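Local coordinates for protein structure-specific endonuclease subunit SLX1 (PDB 4XLG) that probably serves as the catalytic subunit of the SLX1-SLX4 endonuclease, cutting one strand of branched DNA near junctions during repair and recombination, at residues L16-S24 and I171-V182; P33-G42 and R54-I65. The protein carries 1 engineered substitution. One frame throughout, in Å; residues are numbered along the deposited sequence. Where two conformers were deposited one is given.

Both contacts are partly buried and lie side by side, their centres about 11 Å apart. They share one sheet, in which strands 12-18 and 60-67 are antiparallel neighbours. Contact 1 ties the loop after strand 12-18 to the lead-in 171-175 and the first turns of the long helix 176-213, joining parts of the chain 147 residues apart. Contact 2 is local and lays helix 33-41 against strand 60-67. Isoleucines and a valine fill the centre of contact 1, with an asparagine and an arginine beside them. Contact 2 is graded: apolar near Pro33, polar and watered near Asn41. Where the two meet, the backbone N of Gln17 probably bonds Glu61 O.

Contact 1: residues L16-S24 and I171-V182; sequences LQSISKRQS and INNDTIDDIMDV
The carbonyl oxygen of Ile19 is gripped by two donors. Asn173 ND2 reaches Ile19 O at 2.9 Å, in the carbonyl plane and on a lone pair. The bond also lies near the amide plane of Asn173, so it fixes the turn of that amide. Asn173 CG sits between its own backbone N and carbonyl carbon (chi1 59°), and this places ND2 beside Ile19 O. The second donor is Arg22 NH1, 3.2 Å from Ile19 O and tilted from the carbonyl plane.

Gln17 NE2 lies over one face of the Arg22 guanidinium and Ile171 CB over the other, each offset toward the rim. Gln17 NE2 in turn donates to Arg22 O at 2.9 Å. The guanidinium stands almost upright to the Asn173 amide, with 80° between the planes.

Residues 19-24 form the hairpin connection between the antiparallel neighbours 12-18 and 25-30 of the GIY-YIG domain, with a type I turn at Lys21-Ser24. The connection meets the lead-in 171-175 and the first turns of helix 176-213, where Thr175 is the N-cap and accepts from Asp178 N. Ile19 is the apolar centre. Its CG2 branch meets Ile171 CG2 at 3.9 Å, the two side chains crossing near a right angle, and also touches Ile179 CG2. Its other branch ends in CD1, which packs on Val182 CG1 at 3.6 Å. Pro59 touches both Ile19 and Ile179. On the loop side, Ser18 OG accepts from Lys21 N in an ST motif and also bonds Thr57 O.

Contact 2: residues P33-G42 and R54-I65; sequences PVRRLRQHNG and RDGTRPWEMVAI
In the GIY-YIG domain, helix 33-41 packs on one face of the central sheet, roughly antiparallel to strand 60-65, at 151° and 9.2 Å between the short axes. Its first turn is apolar. Pro33 CB meets Ile65 CD1 at 3.9 Å and the methyl CE of Met62. The Met62 chain leaves with CG anti to its backbone N (chi1 -177°) and bends only at its end, which brings CE to Pro33. One turn on, Leu37 CD2 touches Met62 CB, the two side chains meeting at a slant, while Leu37 CD1 lies against Trp60 O. Helix 176-213 also touches this helix, with Met187 on Leu37.

The last turn is polar. Asn41 OD1 takes the backbone N-H of Trp60 at 2.7 Å in an almost straight bond, and Asn41 ND2 returns a weak one to Trp60 O. The amide thus bridges both backbone polar groups of Trp60, its plane within 16° of the indole. OD1 also lies at the ring edge, by CD1. Pro59, after a cis peptide bond, places its CA close to the same oxygen.

Two arginines cover the carbonyls at the helix C-terminus. In the conformer given, Arg54 NH2 donates to Asn41 O at 2.8 Å, tilted from the carbonyl plane. Arg58 NE gives His40 O a weak bond. The His40 ring sits obliquely to the indole, and His40 NE2 is hydrogen-bonded to Tyr14 OH. A water donates to His40 O at 2.7 Å and accepts from Trp60 NE1 at 2.9 Å.

Contact 1: residues L16-S24 and I171-V182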
loop_
_atom_site.group_PDB
_atom_site.type_symbol
_atom_site.label_atom_id
_atom_site.label_comp_id
_atom_site.label_asym_id
_atom_site.label_seq_id
_atom_site.Cartn_x
_atom_site.Cartn_y
_atom_site.Cartn_z
ATOM N N LEU B 16 -7.469 -8.900 -13.903
ATOM C CA LEU B 16 -8.570 -8.941 -14.883
ATOM C C LEU B 16 -8.768 -10.386 -15.274
ATOM O O LEU B 16 -7.820 -11.146 -15.339
ATOM C CB LEU B 16 -8.245 -8.154 -16.163
ATOM C CG LEU B 16 -7.737 -6.715 -15.988
ATOM C CD1 LEU B 16 -7.503 -6.127 -17.459
ATOM C CD2 LEU B 16 -8.781 -5.898 -15.141
ATOM N N GLN B 17 -10.019 -10.732 -15.538
ATOM C CA GLN B 17 -10.357 -12.019 -16.110
ATOM C C GLN B 17 -11.227 -11.749 -17.322
ATOM O O GLN B 17 -12.233 -11.074 -17.211
ATOM C CB GLN B 17 -11.112 -12.866 -15.085
ATOM C CG GLN B 17 -11.483 -14.295 -15.666
ATOM C CD GLN B 17 -12.209 -15.163 -14.617
ATOM O OE1 GLN B 17 -12.625 -14.670 -13.553
ATOM N NE2 GLN B 17 -12.363 -16.429 -14.929
ATOM N N SER B 18 -10.844 -12.275 -18.482
ATOM C CA SER B 18 -11.671 -12.039 -19.678
ATOM C C SER B 18 -13.097 -12.560 -19.459
ATOM O O SER B 18 -13.318 -13.687 -18.921
ATOM C CB SER B 18 -11.010 -12.723 -20.898
ATOM O OG SER B 18 -11.912 -12.674 -22.017
ATOM N N ILE B 19 -14.097 -11.787 -19.888
ATOM C CA ILE B 19 -15.466 -12.298 -19.688
ATOM C C ILE B 19 -15.778 -13.486 -20.577
ATOM O O ILE B 19 -16.328 -14.488 -20.121
ATOM C CB ILE B 19 -16.486 -11.120 -19.890
ATOM C CG1 ILE B 19 -16.218 -10.129 -18.741
ATOM C CG2 ILE B 19 -17.961 -11.608 -19.859
ATOM C CD1 ILE B 19 -16.805 -8.679 -19.068
ATOM N N SER B 20 -15.394 -13.411 -21.829
ATOM C CA SER B 20 -15.661 -14.522 -22.759
ATOM C C SER B 20 -14.595 -15.623 -22.629
ATOM O O SER B 20 -14.927 -16.808 -22.746
ATOM C CB SER B 20 -15.716 -13.974 -24.210
ATOM O OG SER B 20 -16.026 -14.992 -25.153
ATOM N N LYS B 21 -13.321 -15.248 -22.486
ATOM C CA LYS B 21 -12.224 -16.267 -22.524
ATOM C C LYS B 21 -11.807 -16.455 -21.072
ATOM O O LYS B 21 -10.903 -15.813 -20.579
ATOM C CB LYS B 21 -11.040 -15.775 -23.397
ATOM C CG LYS B 21 -11.508 -15.766 -24.849
ATOM C CD LYS B 21 -10.437 -15.409 -25.911
ATOM C CE LYS B 21 -9.607 -16.540 -26.249
ATOM N NZ LYS B 21 -8.890 -16.298 -27.561
ATOM N N ARG B 22 -12.499 -17.355 -20.383
ATOM C CA ARG B 22 -12.444 -17.255 -18.935
ATOM C C ARG B 22 -11.138 -17.782 -18.325
ATOM O O ARG B 22 -10.941 -17.596 -17.129
ATOM C CB ARG B 22 -13.614 -17.985 -18.351
ATOM C CG ARG B 22 -14.867 -17.260 -18.901
ATOM C CD ARG B 22 -15.977 -17.559 -18.060
ATOM N NE ARG B 22 -15.817 -17.135 -16.673
ATOM C CZ ARG B 22 -15.634 -15.884 -16.243
ATOM N NH1 ARG B 22 -15.435 -14.897 -17.081
ATOM N NH2 ARG B 22 -15.621 -15.637 -14.934
ATOM N N GLN B 23 -10.281 -18.414 -19.136
ATOM C CA GLN B 23 -8.917 -18.772 -18.663
ATOM C C GLN B 23 -7.899 -17.675 -18.956
ATOM O O GLN B 23 -6.727 -17.857 -18.652
ATOM C CB GLN B 23 -8.434 -20.109 -19.282
ATOM C CG GLN B 23 -9.411 -21.200 -18.921
ATOM C CD GLN B 23 -9.125 -22.547 -19.602
ATOM O OE1 GLN B 23 -8.084 -23.126 -19.396
ATOM N NE2 GLN B 23 -10.067 -23.034 -20.400
ATOM N N SER B 24 -8.320 -16.541 -19.530
ATOM C CA SER B 24 -7.373 -15.415 -19.774
ATOM C C SER B 24 -7.420 -14.404 -18.649
ATOM O O SER B 24 -8.487 -13.915 -18.278
ATOM C CB SER B 24 -7.632 -14.651 -21.103
ATOM O OG SER B 24 -7.431 -15.539 -22.247
ATOM N N ILE B 171 -20.653 -15.742 -13.885
ATOM C CA ILE B 171 -20.682 -14.937 -15.098
ATOM C C ILE B 171 -21.412 -15.685 -16.215
ATOM O O ILE B 171 -21.111 -16.864 -16.463
ATOM C CB ILE B 171 -19.245 -14.573 -15.532
ATOM C CG1 ILE B 171 -18.569 -13.682 -14.455
ATOM C CG2 ILE B 171 -19.223 -13.864 -16.927
ATOM C CD1 ILE B 171 -19.412 -12.430 -14.012
ATOM N N ASN B 172 -22.406 -15.042 -16.831
ATOM C CA ASN B 172 -23.036 -15.594 -18.056
ATOM C C ASN B 172 -22.373 -14.897 -19.243
ATOM O O ASN B 172 -22.448 -13.671 -19.337
ATOM C CB ASN B 172 -24.562 -15.329 -18.033
ATOM C CG ASN B 172 -25.310 -15.898 -19.256
ATOM O OD1 ASN B 172 -24.732 -16.181 -20.304
ATOM N ND2 ASN B 172 -26.639 -15.993 -19.126
ATOM N N ASN B 173 -21.706 -15.650 -20.119
ATOM C CA ASN B 173 -21.046 -15.053 -21.305
ATOM C C ASN B 173 -21.582 -15.689 -22.585
ATOM O O ASN B 173 -20.910 -15.695 -23.610
ATOM C CB ASN B 173 -19.519 -15.205 -21.209
ATOM C CG ASN B 173 -19.108 -16.673 -21.109
ATOM O OD1 ASN B 173 -19.936 -17.576 -21.283
ATOM N ND2 ASN B 173 -17.821 -16.917 -20.855
ATOM N N ASP B 174 -22.832 -16.193 -22.516
ATOM C CA ASP B 174 -23.364 -16.950 -23.642
ATOM C C ASP B 174 -23.731 -16.056 -24.823
ATOM O O ASP B 174 -23.858 -16.539 -25.936
ATOM C CB ASP B 174 -24.656 -17.742 -23.274
ATOM C CG ASP B 174 -24.400 -18.909 -22.348
ATOM O OD1 ASP B 174 -23.252 -19.130 -21.905
ATOM O OD2 ASP B 174 -25.382 -19.599 -22.062
ATOM N N THR B 175 -24.016 -14.784 -24.564
ATOM C CA THR B 175 -24.474 -13.912 -25.643
ATOM C C THR B 175 -23.760 -12.576 -25.524
ATOM O O THR B 175 -23.220 -12.262 -24.495
ATOM C CB THR B 175 -25.978 -13.636 -25.605
ATOM O OG1 THR B 175 -26.305 -12.785 -24.482
ATOM C CG2 THR B 175 -26.785 -14.977 -25.480
ATOM N N ILE B 176 -23.836 -11.825 -26.600
ATOM C CA ILE B 176 -23.250 -10.477 -26.645
ATOM C C ILE B 176 -23.872 -9.601 -25.553
ATOM O O ILE B 176 -23.161 -8.885 -24.796
ATOM C CB ILE B 176 -23.452 -9.850 -28.028
ATOM C CG1 ILE B 176 -22.562 -10.603 -29.047
ATOM C CG2 ILE B 176 -23.069 -8.333 -27.939
ATOM C CD1 ILE B 176 -22.894 -10.279 -30.504
ATOM N N ASP B 177 -25.200 -9.631 -25.461
ATOM C CA ASP B 177 -25.837 -8.830 -24.398
ATOM C C ASP B 177 -25.411 -9.233 -22.968
ATOM O O ASP B 177 -25.296 -8.380 -22.082
ATOM C CB ASP B 177 -27.363 -8.928 -24.545
ATOM C CG ASP B 177 -27.885 -8.039 -25.682
ATOM O OD1 ASP B 177 -27.073 -7.305 -26.305
ATOM O OD2 ASP B 177 -29.098 -8.063 -25.920
ATOM N N ASP B 178 -25.287 -10.537 -22.720
ATOM C CA ASP B 178 -24.805 -10.997 -21.406
ATOM C C ASP B 178 -23.410 -10.503 -21.119
ATOM O O ASP B 178 -23.115 -10.105 -19.994
ATOM C CB ASP B 178 -24.834 -12.558 -21.322
ATOM C CG ASP B 178 -26.275 -13.084 -21.247
ATOM O OD1 ASP B 178 -27.001 -12.640 -20.368
ATOM O OD2 ASP B 178 -26.684 -13.910 -22.077
ATOM N N ILE B 179 -22.537 -10.518 -22.123
ATOM C CA ILE B 179 -21.156 -10.112 -21.962
ATOM C C ILE B 179 -21.113 -8.610 -21.650
ATOM O O ILE B 179 -20.402 -8.139 -20.734
ATOM C CB ILE B 179 -20.338 -10.432 -23.269
ATOM C CG1 ILE B 179 -20.189 -11.959 -23.392
ATOM C CG2 ILE B 179 -18.932 -9.699 -23.237
ATOM C CD1 ILE B 179 -19.597 -12.383 -24.765
ATOM N N MET B 180 -21.899 -7.840 -22.393
ATOM C CA MET B 180 -21.983 -6.365 -22.212
ATOM C C MET B 180 -22.503 -6.010 -20.845
ATOM O O MET B 180 -22.059 -5.051 -20.227
ATOM C CB MET B 180 -22.915 -5.721 -23.239
ATOM C CG MET B 180 -22.488 -5.938 -24.678
ATOM S SD MET B 180 -23.268 -4.874 -25.912
ATOM C CE MET B 180 -23.857 -3.497 -24.887
ATOM N N ASP B 181 -23.510 -6.761 -20.405
ATOM C CA ASP B 181 -24.141 -6.511 -19.081
ATOM C C ASP B 181 -23.071 -6.708 -17.972
ATOM O O ASP B 181 -22.979 -5.931 -17.022
ATOM C CB ASP B 181 -25.295 -7.468 -18.868
ATOM C CG ASP B 181 -25.946 -7.343 -17.469
ATOM O OD1 ASP B 181 -26.492 -6.267 -17.180
ATOM O OD2 ASP B 181 -25.929 -8.328 -16.674
ATOM N N VAL B 182 -22.289 -7.783 -18.091
ATOM C CA VAL B 182 -21.213 -8.011 -17.107
ATOM C C VAL B 182 -20.207 -6.849 -17.099
ATOM O O VAL B 182 -19.859 -6.300 -16.031
ATOM C CB VAL B 182 -20.481 -9.391 -17.369
ATOM C CG1 VAL B 182 -19.188 -9.493 -16.462
ATOM C CG2 VAL B 182 -21.462 -10.544 -17.146
HETATM O O HOH W 1 -18.277 -16.006 -24.415
#

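Contact 2: residues P33-G42 and R54-I65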
loop_
_atom_site.group_PDB
_atom_site.type_symbol
_atom_site.label_atom_id
_atom_site.label_comp_id
_atom_site.label_asym_id
_atom_site.label_seq_id
_atom_site.Cartn_x
_atom_site.Cartn_y
_atom_site.Cartn_z
ATOM N N PRO B 33 -8.198 2.999 -11.709
ATOM C CA PRO B 33 -8.627 1.705 -12.278
ATOM C C PRO B 33 -9.804 1.860 -13.238
ATOM O O PRO B 33 -9.984 0.957 -14.091
ATOM C CB PRO B 33 -9.015 0.873 -11.031
ATOM C CG PRO B 33 -9.523 1.959 -10.019
ATOM C CD PRO B 33 -8.537 3.139 -10.276
ATOM N N VAL B 34 -10.599 2.942 -13.123
ATOM C CA VAL B 34 -11.718 3.113 -14.036
ATOM C C VAL B 34 -11.191 3.448 -15.449
ATOM O O VAL B 34 -11.544 2.798 -16.456
ATOM C CB VAL B 34 -12.691 4.256 -13.545
ATOM C CG1 VAL B 34 -13.834 4.362 -14.574
ATOM C CG2 VAL B 34 -13.213 3.864 -12.112
ATOM N N ARG B 35 -10.313 4.482 -15.498
ATOM C CA ARG B 35 -9.714 4.884 -16.753
ATOM C C ARG B 35 -8.911 3.695 -17.360
ATOM O O ARG B 35 -8.976 3.411 -18.582
ATOM C CB ARG B 35 -8.786 6.068 -16.504
ATOM C CG ARG B 35 -8.156 6.586 -17.792
ATOM C CD ARG B 35 -7.464 7.942 -17.481
ATOM N NE ARG B 35 -7.062 8.436 -18.788
ATOM C CZ ARG B 35 -5.905 8.092 -19.343
ATOM N NH1 ARG B 35 -5.589 8.528 -20.566
ATOM N NH2 ARG B 35 -5.053 7.346 -18.630
ATOM N N ARG B 36 -8.207 2.998 -16.475
ATOM C CA ARG B 36 -7.368 1.860 -16.952
ATOM C C ARG B 36 -8.228 0.764 -17.541
ATOM O O ARG B 36 -7.905 0.194 -18.594
ATOM C CB ARG B 36 -6.544 1.294 -15.821
ATOM C CG ARG B 36 -5.673 0.038 -16.222
ATOM C CD ARG B 36 -4.704 0.354 -17.368
ATOM N NE ARG B 36 -3.773 1.414 -16.966
ATOM C CZ ARG B 36 -2.757 1.220 -16.140
ATOM N NH1 ARG B 36 -2.016 2.275 -15.776
ATOM N NH2 ARG B 36 -2.413 -0.002 -15.726
ATOM N N LEU B 37 -9.317 0.421 -16.856
ATOM C CA LEU B 37 -10.184 -0.607 -17.418
ATOM C C LEU B 37 -10.792 -0.163 -18.754
ATOM O O LEU B 37 -10.886 -0.967 -19.682
ATOM C CB LEU B 37 -11.261 -0.975 -16.365
ATOM C CG LEU B 37 -12.177 -2.148 -16.715
ATOM C CD1 LEU B 37 -11.358 -3.431 -17.023
ATOM C CD2 LEU B 37 -13.097 -2.334 -15.457
ATOM N N ARG B 38 -11.169 1.122 -18.917
ATOM C CA ARG B 38 -11.600 1.561 -20.256
ATOM C C ARG B 38 -10.526 1.396 -21.326
ATOM O O ARG B 38 -10.855 1.105 -22.479
ATOM C CB ARG B 38 -12.023 3.080 -20.323
ATOM C CG ARG B 38 -13.244 3.472 -19.531
ATOM C CD ARG B 38 -13.765 4.904 -20.039
ATOM N NE ARG B 38 -12.724 5.937 -19.914
ATOM C CZ ARG B 38 -12.516 6.587 -18.770
ATOM N NH1 ARG B 38 -13.286 6.303 -17.717
ATOM N NH2 ARG B 38 -11.565 7.500 -18.675
ATOM N N GLN B 39 -9.276 1.685 -20.960
ATOM C CA GLN B 39 -8.148 1.546 -21.922
ATOM C C GLN B 39 -7.987 0.058 -22.300
ATOM O O GLN B 39 -7.777 -0.282 -23.466
ATOM C CB GLN B 39 -6.863 2.069 -21.323
ATOM C CG GLN B 39 -6.855 3.637 -21.283
ATOM C CD GLN B 39 -5.605 4.130 -20.582
ATOM O OE1 GLN B 39 -5.339 3.766 -19.433
ATOM N NE2 GLN B 39 -4.783 4.864 -21.305
ATOM N N HIS B 40 -8.080 -0.813 -21.314
ATOM C CA HIS B 40 -7.962 -2.260 -21.640
ATOM C C HIS B 40 -9.120 -2.742 -22.511
ATOM O O HIS B 40 -8.949 -3.637 -23.381
ATOM C CB HIS B 40 -7.913 -3.142 -20.355
ATOM C CG HIS B 40 -6.602 -3.087 -19.631
ATOM N ND1 HIS B 40 -5.399 -3.402 -20.237
ATOM C CD2 HIS B 40 -6.316 -2.846 -18.333
ATOM C CE1 HIS B 40 -4.426 -3.302 -19.352
ATOM N NE2 HIS B 40 -4.960 -3.013 -18.179
ATOM N N ASN B 41 -10.320 -2.208 -22.289
ATOM C CA ASN B 41 -11.499 -2.682 -22.998
ATOM C C ASN B 41 -11.802 -1.989 -24.288
ATOM O O ASN B 41 -12.540 -2.466 -25.124
ATOM C CB ASN B 41 -12.712 -2.593 -22.073
ATOM C CG ASN B 41 -12.674 -3.728 -21.042
ATOM O OD1 ASN B 41 -11.998 -4.739 -21.295
ATOM N ND2 ASN B 41 -13.359 -3.564 -19.913
ATOM N N GLY B 42 -11.191 -0.856 -24.489
ATOM C CA GLY B 42 -11.461 -0.113 -25.703
ATOM C C GLY B 42 -10.125 -0.034 -26.370
ATOM O O GLY B 42 -9.614 -1.030 -26.840
ATOM N N ARG B 54 -10.276 -7.723 -32.727
ATOM C CA ARG B 54 -10.848 -8.309 -31.532
ATOM C C ARG B 54 -11.016 -9.819 -31.705
ATOM O O ARG B 54 -11.493 -10.299 -32.717
ATOM C CB ARG B 54 -12.168 -7.631 -31.190
ATOM C CG ARG B 54 -11.970 -6.145 -30.884
ATOM C CD ARG B 54 -13.170 -5.566 -30.189
ATOM N NE ARG B 54 -12.862 -4.277 -29.584
ATOM C CZ ARG B 54 -13.304 -3.903 -28.390
ATOM N NH1 ARG B 54 -14.077 -4.713 -27.690
ATOM N NH2 ARG B 54 -12.978 -2.715 -27.903
ATOM N N ASP B 55 -10.592 -10.560 -30.684
ATOM C CA ASP B 55 -10.740 -12.019 -30.739
ATOM C C ASP B 55 -11.649 -12.514 -29.610
ATOM O O ASP B 55 -11.737 -13.717 -29.379
ATOM C CB ASP B 55 -9.381 -12.701 -30.671
ATOM C CG ASP B 55 -8.730 -12.612 -29.293
ATOM O OD1 ASP B 55 -9.154 -11.865 -28.397
ATOM O OD2 ASP B 55 -7.734 -13.336 -29.099
ATOM N N GLY B 56 -12.336 -11.583 -28.966
ATOM C CA GLY B 56 -13.210 -11.857 -27.835
ATOM C C GLY B 56 -12.529 -11.834 -26.464
ATOM O O GLY B 56 -13.184 -12.056 -25.455
ATOM N N THR B 57 -11.227 -11.561 -26.392
ATOM C CA THR B 57 -10.599 -11.400 -25.076
ATOM C C THR B 57 -11.218 -10.200 -24.330
ATOM O O THR B 57 -11.633 -10.303 -23.167
ATOM C CB THR B 57 -9.102 -11.181 -25.196
ATOM O OG1 THR B 57 -8.536 -12.346 -25.813
ATOM C CG2 THR B 57 -8.486 -11.061 -23.838
ATOM N N ARG B 58 -11.294 -9.067 -25.011
ATOM C CA ARG B 58 -12.136 -7.959 -24.501
ATOM C C ARG B 58 -13.639 -8.235 -24.696
ATOM O O ARG B 58 -14.067 -8.822 -25.700
ATOM C CB ARG B 58 -11.763 -6.678 -25.260
ATOM C CG ARG B 58 -10.314 -6.275 -25.067
ATOM C CD ARG B 58 -10.104 -5.194 -26.151
ATOM N NE ARG B 58 -8.792 -4.615 -26.076
ATOM C CZ ARG B 58 -7.713 -5.103 -26.686
ATOM N NH1 ARG B 58 -7.793 -6.251 -27.372
ATOM N NH2 ARG B 58 -6.566 -4.436 -26.605
ATOM N N PRO B 59 -14.472 -7.772 -23.757
ATOM C CA PRO B 59 -14.056 -7.016 -22.571
ATOM C C PRO B 59 -13.559 -7.876 -21.411
ATOM O O PRO B 59 -13.989 -9.053 -21.250
ATOM C CB PRO B 59 -15.378 -6.307 -22.116
ATOM C CG PRO B 59 -16.489 -7.230 -22.646
ATOM C CD PRO B 59 -15.949 -7.840 -23.947
ATOM N N TRP B 60 -12.753 -7.248 -20.587
ATOM C CA TRP B 60 -12.243 -7.831 -19.361
ATOM C C TRP B 60 -13.153 -7.469 -18.208
ATOM O O TRP B 60 -13.646 -6.340 -18.137
ATOM C CB TRP B 60 -10.851 -7.245 -19.054
ATOM C CG TRP B 60 -9.789 -7.542 -20.035
ATOM C CD1 TRP B 60 -9.375 -6.728 -21.079
ATOM C CD2 TRP B 60 -8.914 -8.660 -20.022
ATOM N NE1 TRP B 60 -8.297 -7.310 -21.718
ATOM C CE2 TRP B 60 -7.983 -8.482 -21.074
ATOM C CE3 TRP B 60 -8.820 -9.800 -19.210
ATOM C CZ2 TRP B 60 -6.956 -9.402 -21.339
ATOM C CZ3 TRP B 60 -7.793 -10.728 -19.465
ATOM C CH2 TRP B 60 -6.879 -10.529 -20.519
ATOM N N GLU B 61 -13.262 -8.362 -17.227
ATOM C CA GLU B 61 -13.865 -8.022 -15.921
ATOM C C GLU B 61 -12.738 -7.764 -14.910
ATOM O O GLU B 61 -11.816 -8.573 -14.825
ATOM C CB GLU B 61 -14.737 -9.225 -15.404
ATOM C CG GLU B 61 -15.358 -8.960 -14.011
ATOM C CD GLU B 61 -15.986 -10.223 -13.410
ATOM O OE1 GLU B 61 -15.788 -11.335 -13.955
ATOM O OE2 GLU B 61 -16.690 -10.088 -12.372
ATOM N N MET B 62 -12.760 -6.627 -14.196
ATOM C CA MET B 62 -11.770 -6.473 -13.120
ATOM C C MET B 62 -12.310 -7.241 -11.920
ATOM O O MET B 62 -13.283 -6.828 -11.321
ATOM C CB MET B 62 -11.540 -4.982 -12.795
ATOM C CG MET B 62 -10.427 -4.822 -11.697
ATOM S SD MET B 62 -10.073 -3.063 -11.400
ATOM C CE MET B 62 -9.287 -2.628 -12.951
ATOM N N VAL B 63 -11.674 -8.357 -11.546
ATOM C CA VAL B 63 -12.294 -9.151 -10.500
ATOM C C VAL B 63 -11.795 -8.831 -9.095
ATOM O O VAL B 63 -12.487 -9.118 -8.091
ATOM C CB VAL B 63 -12.105 -10.692 -10.774
ATOM C CG1 VAL B 63 -12.878 -11.074 -12.090
ATOM C CG2 VAL B 63 -10.618 -11.139 -10.870
ATOM N N ALA B 64 -10.590 -8.263 -9.011
ATOM C CA ALA B 64 -10.003 -7.940 -7.694
ATOM C C ALA B 64 -8.996 -6.827 -7.854
ATOM O O ALA B 64 -8.404 -6.660 -8.925
ATOM C CB ALA B 64 -9.310 -9.173 -7.050
ATOM N N ILE B 65 -8.779 -6.078 -6.776
ATOM C CA ILE B 65 -7.694 -5.104 -6.818
ATOM C C ILE B 65 -7.131 -5.019 -5.377
ATOM O O ILE B 65 -7.894 -5.083 -4.403
ATOM C CB ILE B 65 -8.159 -3.718 -7.362
ATOM C CG1 ILE B 65 -6.936 -2.774 -7.568
ATOM C CG2 ILE B 65 -9.259 -3.053 -6.441
ATOM C CD1 ILE B 65 -7.402 -1.538 -8.468
HETATM O O HOH W 2 -6.338 -1.894 -25.155
HETATM O O HOH W 3 -6.930 -5.466 -23.499
HETATM O O HOH W 4 -14.484 -4.271 -24.840
#